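Local coordinates for protein gamma-glutamyl-gamma-aminobutyraldehyde dehydrogenase (Burkholderia cenocepacia, PDB 4LIH) that probably catalyses the NAD(P)+-dependent oxidation of gamma-glutamyl-gamma-aminobutyraldehyde and related aldehydes to the corresponding acids, at residues V172-W175 / L180-A183; G187-L190 / S195-L198; A324-L329 / R372-G377. All blocks are in the same frame, centred on the assembly; numbering follows the deposited sequence.

Contact 1: V172-W175 / L180-A183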
ATOM      1  N   VAL A 172     -26.978 -13.448  -1.561  1.00  9.56           N
ATOM      2  CA  VAL A 172     -27.815 -14.502  -1.024  1.00  9.91           C
ATOM      3  C   VAL A 172     -27.150 -14.972   0.261  1.00 10.21           C
ATOM      4  O   VAL A 172     -26.009 -15.447   0.228  1.00 10.33           O
ATOM      5  CB  VAL A 172     -27.909 -15.679  -2.016  1.00  9.93           C
ATOM      6  CG1 VAL A 172     -28.761 -16.820  -1.453  1.00  9.96           C
ATOM      7  CG2 VAL A 172     -28.416 -15.209  -3.381  1.00 10.02           C
ATOM      8  N   VAL A 173     -27.826 -14.785   1.388  1.00 10.59           N
ATOM      9  CA  VAL A 173     -27.214 -15.028   2.680  1.00 10.88           C
ATOM     10  C   VAL A 173     -27.988 -16.022   3.525  1.00 10.69           C
ATOM     11  O   VAL A 173     -29.155 -16.258   3.261  1.00 10.52           O
ATOM     12  CB  VAL A 173     -27.005 -13.696   3.430  1.00 11.35           C
ATOM     13  CG1 VAL A 173     -26.076 -12.801   2.623  1.00 11.68           C
ATOM     14  CG2 VAL A 173     -28.330 -13.021   3.635  1.00 11.54           C
ATOM     15  N   PRO A 174     -27.332 -16.604   4.553  1.00 10.58           N
ATOM     16  CA  PRO A 174     -27.908 -17.700   5.248  1.00 10.55           C
ATOM     17  C   PRO A 174     -28.654 -17.230   6.489  1.00 10.35           C
ATOM     18  O   PRO A 174     -28.815 -16.047   6.722  1.00  9.91           O
ATOM     19  CB  PRO A 174     -26.674 -18.548   5.601  1.00 10.68           C
ATOM     20  CG  PRO A 174     -25.670 -17.563   5.905  1.00 10.67           C
ATOM     21  CD  PRO A 174     -26.019 -16.275   5.146  1.00 10.69           C
ATOM     22  N   TRP A 175     -29.151 -18.195   7.239  1.00 10.32           N
ATOM     23  CA  TRP A 175     -30.010 -17.953   8.401  1.00 10.22           C
ATOM     24  C   TRP A 175     -29.289 -18.012   9.721  1.00 10.10           C
ATOM     25  O   TRP A 175     -29.908 -17.771  10.770  1.00 10.10           O
ATOM     26  CB  TRP A 175     -31.158 -18.994   8.417  1.00 10.39           C
ATOM     27  CG  TRP A 175     -30.677 -20.453   8.222  1.00 10.38           C
ATOM     28  CD1 TRP A 175     -30.719 -21.164   7.052  1.00 10.56           C
ATOM     29  CD2 TRP A 175     -30.109 -21.332   9.199  1.00 10.49           C
ATOM     30  NE1 TRP A 175     -30.190 -22.407   7.235  1.00 10.58           N
ATOM     31  CE2 TRP A 175     -29.818 -22.550   8.543  1.00 10.47           C
ATOM     32  CE3 TRP A 175     -29.797 -21.210  10.554  1.00 10.41           C
ATOM     33  CZ2 TRP A 175     -29.269 -23.655   9.211  1.00 10.56           C
ATOM     34  CZ3 TRP A 175     -29.259 -22.320  11.231  1.00 10.63           C
ATOM     35  CH2 TRP A 175     -28.988 -23.522  10.551  1.00 10.49           C
ATOM     36  N   LEU A 180     -25.987 -10.119  10.232  0.50  9.88           N
ATOM     37  CA  LEU A 180     -24.550  -9.935  10.254  0.50 10.05           C
ATOM     38  C   LEU A 180     -23.919 -10.331   8.913  0.50 10.25           C
ATOM     39  O   LEU A 180     -23.123  -9.567   8.339  0.50 10.09           O
ATOM     40  CB  LEU A 180     -23.969 -10.667  11.460  0.50 10.01           C
ATOM     41  CG  LEU A 180     -22.462 -10.636  11.721  0.50 10.03           C
ATOM     42  CD1 LEU A 180     -21.715 -11.562  10.771  0.50  9.89           C
ATOM     43  CD2 LEU A 180     -21.973  -9.205  11.630  0.50 10.03           C
ATOM     44  N   MET A 181     -24.302 -11.495   8.388  1.00 10.67           N
ATOM     45  CA  MET A 181     -23.822 -11.932   7.062  1.00 11.52           C
ATOM     46  C   MET A 181     -24.343 -11.044   5.973  1.00 10.76           C
ATOM     47  O   MET A 181     -23.618 -10.711   5.040  1.00 10.92           O
ATOM     48  CB  MET A 181     -24.164 -13.398   6.744  1.00 13.25           C
ATOM     49  CG  MET A 181     -23.343 -14.409   7.548  1.00 15.15           C
ATOM     50  SD  MET A 181     -21.531 -14.271   7.593  1.00 19.74           S
ATOM     51  CE  MET A 181     -21.194 -14.008   5.810  1.00 18.51           C
ATOM     52  N   ALA A 182     -25.600 -10.633   6.079  1.00 10.34           N
ATOM     53  CA  ALA A 182     -26.179  -9.663   5.125  1.00  9.89           C
ATOM     54  C   ALA A 182     -25.282  -8.431   5.035  1.00  9.55           C
ATOM     55  O   ALA A 182     -24.830  -8.038   3.948  1.00  9.35           O
ATOM     56  CB  ALA A 182     -27.626  -9.307   5.503  1.00  9.91           C
ATOM     57  N   ALA A 183     -24.997  -7.834   6.183  1.00  9.38           N
ATOM     58  CA  ALA A 183     -24.188  -6.621   6.250  1.00  9.19           C
ATOM     59  C   ALA A 183     -22.746  -6.844   5.739  1.00  9.10           C
ATOM     60  O   ALA A 183     -22.154  -5.959   5.155  1.00  8.84           O
ATOM     61  CB  ALA A 183     -24.152  -6.134   7.668  1.00  9.26           C
TER

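Contact 2: G187-L190 / S195-L198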
ATOM      1  N   GLY A 187     -22.503  -4.008   3.193  1.00  8.99           N
ATOM      2  CA  GLY A 187     -21.573  -2.971   3.704  1.00  8.84           C
ATOM      3  C   GLY A 187     -20.513  -2.608   2.692  1.00  8.70           C
ATOM      4  O   GLY A 187     -20.478  -1.482   2.176  1.00  8.79           O
ATOM      5  N   PRO A 188     -19.687  -3.584   2.314  1.00  8.46           N
ATOM      6  CA  PRO A 188     -18.710  -3.224   1.259  1.00  8.33           C
ATOM      7  C   PRO A 188     -19.314  -2.973  -0.138  1.00  8.25           C
ATOM      8  O   PRO A 188     -18.848  -2.095  -0.876  1.00  8.10           O
ATOM      9  CB  PRO A 188     -17.801  -4.443   1.216  1.00  8.31           C
ATOM     10  CG  PRO A 188     -18.561  -5.564   1.865  1.00  8.30           C
ATOM     11  CD  PRO A 188     -19.401  -4.897   2.929  1.00  8.37           C
ATOM     12  N   ALA A 189     -20.304  -3.779  -0.546  1.00  8.17           N
ATOM     13  CA  ALA A 189     -20.844  -3.591  -1.904  1.00  8.26           C
ATOM     14  C   ALA A 189     -21.386  -2.160  -2.075  1.00  8.28           C
ATOM     15  O   ALA A 189     -21.161  -1.553  -3.110  1.00  8.29           O
ATOM     16  CB  ALA A 189     -21.921  -4.623  -2.245  1.00  8.27           C
ATOM     17  N   LEU A 190     -22.113  -1.652  -1.077  1.00  8.30           N
ATOM     18  CA  LEU A 190     -22.762  -0.334  -1.199  1.00  8.42           C
ATOM     19  C   LEU A 190     -21.734   0.762  -1.069  1.00  8.39           C
ATOM     20  O   LEU A 190     -21.840   1.778  -1.699  1.00  8.57           O
ATOM     21  CB  LEU A 190     -23.844  -0.133  -0.143  1.00  8.45           C
ATOM     22  CG  LEU A 190     -25.107  -0.938  -0.409  1.00  8.49           C
ATOM     23  CD1 LEU A 190     -25.951  -0.956   0.842  1.00  8.52           C
ATOM     24  CD2 LEU A 190     -25.886  -0.408  -1.635  1.00  8.58           C
ATOM     25  N   SER A 195     -25.374  -1.034  -6.697  1.00  9.00           N
ATOM     26  CA  SER A 195     -26.737  -1.376  -6.323  1.00  9.28           C
ATOM     27  C   SER A 195     -26.781  -2.823  -5.872  1.00  9.24           C
ATOM     28  O   SER A 195     -26.054  -3.699  -6.418  1.00  9.22           O
ATOM     29  CB  SER A 195     -27.669  -1.151  -7.489  1.00  9.48           C
ATOM     30  OG  SER A 195     -27.705   0.204  -7.764  1.00  9.66           O
ATOM     31  N   VAL A 196     -27.587  -3.062  -4.861  1.00  9.27           N
ATOM     32  CA  VAL A 196     -27.711  -4.382  -4.245  1.00  9.20           C
ATOM     33  C   VAL A 196     -29.146  -4.937  -4.245  1.00  9.32           C
ATOM     34  O   VAL A 196     -30.117  -4.240  -3.896  1.00  9.36           O
ATOM     35  CB  VAL A 196     -27.152  -4.354  -2.816  1.00  9.15           C
ATOM     36  CG1 VAL A 196     -27.403  -5.680  -2.064  1.00  9.09           C
ATOM     37  CG2 VAL A 196     -25.665  -4.061  -2.880  1.00  8.98           C
ATOM     38  N   VAL A 197     -29.241  -6.207  -4.628  1.00  9.34           N
ATOM     39  CA  VAL A 197     -30.430  -7.023  -4.415  1.00  9.60           C
ATOM     40  C   VAL A 197     -30.051  -8.138  -3.435  1.00  9.66           C
ATOM     41  O   VAL A 197     -29.252  -9.041  -3.735  1.00  9.51           O
ATOM     42  CB  VAL A 197     -30.978  -7.544  -5.731  1.00  9.62           C
ATOM     43  CG1 VAL A 197     -32.311  -8.251  -5.503  1.00  9.76           C
ATOM     44  CG2 VAL A 197     -31.159  -6.364  -6.705  1.00  9.78           C
ATOM     45  N   LEU A 198     -30.606  -8.033  -2.236  1.00  9.94           N
ATOM     46  CA  LEU A 198     -30.366  -9.002  -1.185  1.00 10.04           C
ATOM     47  C   LEU A 198     -31.534 -10.011  -1.073  1.00 10.07           C
ATOM     48  O   LEU A 198     -32.700  -9.627  -1.058  1.00 10.18           O
ATOM     49  CB  LEU A 198     -30.182  -8.291   0.126  1.00 10.37           C
ATOM     50  CG  LEU A 198     -30.009  -9.076   1.432  1.00 10.74           C
ATOM     51  CD1 LEU A 198     -28.637  -9.641   1.491  1.00 11.00           C
ATOM     52  CD2 LEU A 198     -30.231  -8.101   2.587  1.00 11.12           C
TER

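Contact 3: A324-L329 / R372-G377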
ATOM      1  N   ALA A 324      -7.326 -34.101  31.630  1.00 18.38           N
ATOM      2  CA  ALA A 324      -7.608 -32.851  32.320  1.00 17.56           C
ATOM      3  C   ALA A 324      -8.378 -31.871  31.438  1.00 17.23           C
ATOM      4  O   ALA A 324      -9.215 -31.124  31.937  1.00 16.95           O
ATOM      5  CB  ALA A 324      -6.314 -32.195  32.773  1.00 17.98           C
ATOM      6  N   PHE A 325      -8.053 -31.850  30.140  1.00 16.23           N
ATOM      7  CA  PHE A 325      -8.673 -30.928  29.231  1.00 16.26           C
ATOM      8  C   PHE A 325     -10.141 -31.275  29.017  1.00 15.41           C
ATOM      9  O   PHE A 325     -10.989 -30.386  29.091  1.00 14.95           O
ATOM     10  CB  PHE A 325      -7.944 -30.882  27.881  1.00 16.59           C
ATOM     11  CG  PHE A 325      -8.294 -29.666  27.074  1.00 17.29           C
ATOM     12  CD1 PHE A 325      -7.703 -28.440  27.364  1.00 18.21           C
ATOM     13  CD2 PHE A 325      -9.265 -29.719  26.113  1.00 17.65           C
ATOM     14  CE1 PHE A 325      -8.038 -27.302  26.646  1.00 18.34           C
ATOM     15  CE2 PHE A 325      -9.597 -28.584  25.384  1.00 17.66           C
ATOM     16  CZ  PHE A 325      -8.994 -27.389  25.656  1.00 17.99           C
ATOM     17  N   ILE A 326     -10.427 -32.558  28.774  1.00 15.13           N
ATOM     18  CA  ILE A 326     -11.796 -33.027  28.565  1.00 15.02           C
ATOM     19  C   ILE A 326     -12.621 -32.738  29.841  1.00 14.94           C
ATOM     20  O   ILE A 326     -13.742 -32.239  29.762  1.00 14.31           O
ATOM     21  CB  ILE A 326     -11.832 -34.529  28.135  1.00 15.39           C
ATOM     22  CG1 ILE A 326     -11.299 -34.680  26.690  1.00 15.24           C
ATOM     23  CG2 ILE A 326     -13.249 -35.125  28.180  1.00 15.43           C
ATOM     24  CD1 ILE A 326     -11.068 -36.142  26.280  1.00 15.33           C
ATOM     25  N   GLU A 327     -12.058 -33.003  31.026  1.00 15.23           N
ATOM     26  CA  GLU A 327     -12.745 -32.600  32.256  1.00 15.71           C
ATOM     27  C   GLU A 327     -13.175 -31.115  32.235  1.00 15.19           C
ATOM     28  O   GLU A 327     -14.331 -30.812  32.508  1.00 15.23           O
ATOM     29  CB  GLU A 327     -11.915 -32.913  33.505  1.00 16.31           C
ATOM     30  CG  GLU A 327     -12.649 -32.602  34.802  1.00 17.37           C
ATOM     31  CD  GLU A 327     -11.806 -32.828  36.056  1.00 18.68           C
ATOM     32  OE1 GLU A 327     -10.558 -32.767  35.987  1.00 19.44           O
ATOM     33  OE2 GLU A 327     -12.411 -32.972  37.144  1.00 18.97           O
ATOM     34  N   LYS A 328     -12.264 -30.209  31.883  1.00 15.03           N
ATOM     35  CA  LYS A 328     -12.556 -28.775  31.854  1.00 15.00           C
ATOM     36  C   LYS A 328     -13.584 -28.415  30.779  1.00 14.46           C
ATOM     37  O   LYS A 328     -14.436 -27.555  30.992  1.00 13.99           O
ATOM     38  CB  LYS A 328     -11.256 -27.967  31.667  1.00 15.78           C
ATOM     39  CG  LYS A 328     -10.289 -28.080  32.865  1.00 16.59           C
ATOM     40  CD  LYS A 328      -8.926 -27.496  32.520  1.00 17.24           C
ATOM     41  CE  LYS A 328      -7.945 -27.520  33.682  1.00 18.00           C
ATOM     42  NZ  LYS A 328      -8.390 -26.779  34.886  1.00 18.28           N
ATOM     43  N   LEU A 329     -13.538 -29.133  29.661  1.00 14.23           N
ATOM     44  CA  LEU A 329     -14.470 -28.985  28.540  1.00 14.36           C
ATOM     45  C   LEU A 329     -15.899 -29.351  28.938  1.00 14.47           C
ATOM     46  O   LEU A 329     -16.877 -28.620  28.651  1.00 14.68           O
ATOM     47  CB  LEU A 329     -13.975 -29.900  27.405  1.00 14.61           C
ATOM     48  CG  LEU A 329     -14.626 -29.880  26.064  1.00 14.98           C
ATOM     49  CD1 LEU A 329     -14.492 -28.498  25.403  1.00 14.67           C
ATOM     50  CD2 LEU A 329     -13.955 -30.953  25.209  1.00 15.13           C
ATOM     51  N   ARG A 372     -16.812 -42.360  21.659  1.00 14.91           N
ATOM     52  CA  ARG A 372     -17.246 -42.280  23.054  1.00 16.27           C
ATOM     53  C   ARG A 372     -18.032 -40.996  23.346  1.00 15.88           C
ATOM     54  O   ARG A 372     -17.506 -39.917  23.173  1.00 14.57           O
ATOM     55  CB  ARG A 372     -16.033 -42.345  23.975  1.00 17.77           C
ATOM     56  CG  ARG A 372     -16.432 -42.392  25.452  1.00 19.85           C
ATOM     57  CD  ARG A 372     -15.219 -42.596  26.345  1.00 21.25           C
ATOM     58  NE  ARG A 372     -14.285 -41.465  26.313  1.00 23.56           N
ATOM     59  CZ  ARG A 372     -14.220 -40.454  27.193  1.00 25.28           C
ATOM     60  NH1 ARG A 372     -15.062 -40.358  28.223  1.00 25.78           N
ATOM     61  NH2 ARG A 372     -13.292 -39.510  27.031  1.00 26.36           N
ATOM     62  N   LEU A 373     -19.268 -41.125  23.822  1.00 15.86           N
ATOM     63  CA  LEU A 373     -20.070 -39.955  24.212  1.00 16.05           C
ATOM     64  C   LEU A 373     -19.545 -39.396  25.522  1.00 16.09           C
ATOM     65  O   LEU A 373     -19.552 -40.092  26.565  1.00 15.84           O
ATOM     66  CB  LEU A 373     -21.551 -40.298  24.362  1.00 16.57           C
ATOM     67  CG  LEU A 373     -22.492 -39.141  24.761  1.00 16.81           C
ATOM     68  CD1 LEU A 373     -22.622 -38.061  23.681  1.00 16.96           C
ATOM     69  CD2 LEU A 373     -23.866 -39.709  25.090  1.00 17.19           C
ATOM     70  N   VAL A 374     -19.118 -38.138  25.489  1.00 15.14           N
ATOM     71  CA  VAL A 374     -18.504 -37.545  26.667  1.00 15.49           C
ATOM     72  C   VAL A 374     -19.555 -36.786  27.456  1.00 15.52           C
ATOM     73  O   VAL A 374     -19.582 -36.842  28.717  1.00 15.62           O
ATOM     74  CB  VAL A 374     -17.327 -36.614  26.277  1.00 15.52           C
ATOM     75  CG1 VAL A 374     -16.810 -35.863  27.491  1.00 15.96           C
ATOM     76  CG2 VAL A 374     -16.199 -37.424  25.642  1.00 15.61           C
ATOM     77  N   THR A 375     -20.387 -36.035  26.733  1.00 14.52           N
ATOM     78  CA  THR A 375     -21.459 -35.313  27.366  1.00 14.61           C
ATOM     79  C   THR A 375     -22.551 -34.954  26.371  1.00 14.51           C
ATOM     80  O   THR A 375     -22.341 -34.899  25.136  1.00 14.17           O
ATOM     81  CB  THR A 375     -20.955 -34.039  28.095  1.00 14.58           C
ATOM     82  OG1 THR A 375     -21.976 -33.543  28.978  1.00 14.31           O
ATOM     83  CG2 THR A 375     -20.574 -32.967  27.097  1.00 14.56           C
ATOM     84  N   GLY A 376     -23.740 -34.729  26.913  1.00 14.82           N
ATOM     85  CA  GLY A 376     -24.876 -34.300  26.098  1.00 14.76           C
ATOM     86  C   GLY A 376     -25.484 -35.377  25.247  1.00 15.11           C
ATOM     87  O   GLY A 376     -25.574 -36.536  25.661  1.00 15.08           O
ATOM     88  N   GLY A 377     -25.900 -34.992  24.045  1.00 15.11           N
ATOM     89  CA  GLY A 377     -26.386 -35.924  23.064  1.00 15.81           C
ATOM     90  C   GLY A 377     -27.896 -36.077  22.946  1.00 16.19           C
ATOM     91  O   GLY A 377     -28.326 -36.860  22.156  1.00 17.50           O
TER

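Contact 1: V172-W175 / L180-A183
V173 and P174 rest on one turn of helix 178-191, meeting M181 and A182 by van der Waals packing, with no hydrogen bond between them. The closest approach is made by the proline, although that residue as a whole is partly exposed: its CD sits 3.8 Å from M181 CB and is also close to CG, and the two side chains cross nearly at right angles. V173, buried like M181 and A182, packs beside it with both branches. Its CG1 reaches the helix backbone, 4.0 Å from A182 CA and equally near M181 O, while CG2 faces the A182 methyl at 4.2 Å from CB. A chi1 of -61° gives the valine this posture, with CG2 held between its backbone N and carbonyl carbon.

The loop comes straight off strand 157-172 and includes the start of the Pro-Trp-Asn-Phe motif familiar in aldehyde dehydrogenases, so the contact lays the loop leaving a central strand against the helix that follows it. T250 of strand 246-250 touches both P174 and M181.

Farther out the fit relaxes. The M181 side chain meets the proline with CB and CG; bends at chi2 (-51°) and chi3 (-46°) turn the thioether away from it. That side chain comes within about 4 Å of a bound MES molecule, probably from the crystallisation liquor, and about 5 Å of the side chain of E274, the predicted active-site glutamate.

Contact 2: G187-L190 / S195-L198
A189, L190 and V196 meet without a flat side-chain group among them: no ring, amide or carboxylate offers a face or an edge here, and the whole contact is aliphatic. A single methyl does the work on the strand side. V196 CG2 lies 3.8 Å from A189 CB and 3.9 Å from L190 CD2, and the directions to these two carbons are close to perpendicular, so the methyl fits against the helix at the junction of two successive residues. L190 CG approaches the same methyl at 4.0 Å, which means that the leucine presents its branch point as well as one tip, its chain crossing the valine at about a right angle.

The torsions explain who reaches whom. In V196, with chi1 at 174°, CG2 stands beside the backbone N and opposite the carbonyl carbon, facing the helix. The leucine CB does not aim at the strand, but chi1 of -73° puts CG beside the backbone N, and with chi2 at 165° CD1 takes the extended position, so that CD2, the branch folded to the side, is the one that meets the strand. A189 needs no such detour, since its CB already points toward the strand.

All three residues are buried. The helix is kinked just before them, where the N of P188 makes no bond to the preceding turn, and the chain around its end is held by hydrogen bonds from N194 ND2 to A189 O and from W83 NE1 to L190 O. The contact packs the helix of a beta-alpha-beta crossover against its second strand in the Rossmann-like, presumably cofactor-binding, part of the enzyme: strand 195-199 runs parallel to both strand 157-172 and strand 225-227, while helix 64-80 packs against the side chains of S195 and V197.

Contact 3: A324-L329 / R372-G377
I326 makes the contact from the helix side with two separate branches. Its CG2 methyl packs on V374, 3.7 Å from CG1, the side chains meeting at a slant. The other branch, extended at chi2 (170°), carries CD1 to R372, where it lies 4.1 Å from NH2, at the edge of the guanidinium and near its plane. Isoleucine and arginine arrive from opposing directions.

The guanidinium is itself placed by its own strand. V374 CG2 lies 3.7 Å above one of its faces, offset toward the rim, so the valine uses one methyl for the helix and the other to support the arginine. A bend at chi3 (66°) in an otherwise extended chain brings the guanidinium to this position, and a salt bridge from R372 NH2 to E395 OE1 holds the charge.

This joins helix 319-333 to strand 372-375, which pairs antiparallel with strand 388-395 at the border of the sheet that, in aldehyde dehydrogenases, forms the core of the catalytic domain. A classic beta bulge interrupts the pairing: V374 and T375 both face V393.

The same helix also lies on the sheet: I326 and L329 touch V414 of strand 411-417, and F325 packs on L315 and V317 of strand 314-318.

How the contacts relate
Contacts 1 and 2 share helix 178-191, one near its start and the other near its end, with centres 12 Å apart. L198 joins them directly: its CD1 lies 4.0 Å from V173 CG2 and its CD2 4.1 Å from A182 CB, so a residue of contact 2's strand packs directly on contact 1. Contact 1 is the one beside the predicted active site and the bound MES, whereas contact 2 lies farther from the chain's centre, away from that site. Contact 3 belongs to the other sheet, its centre about 33 Å from that of contact 1 and 43 Å from that of contact 2, and touches neither.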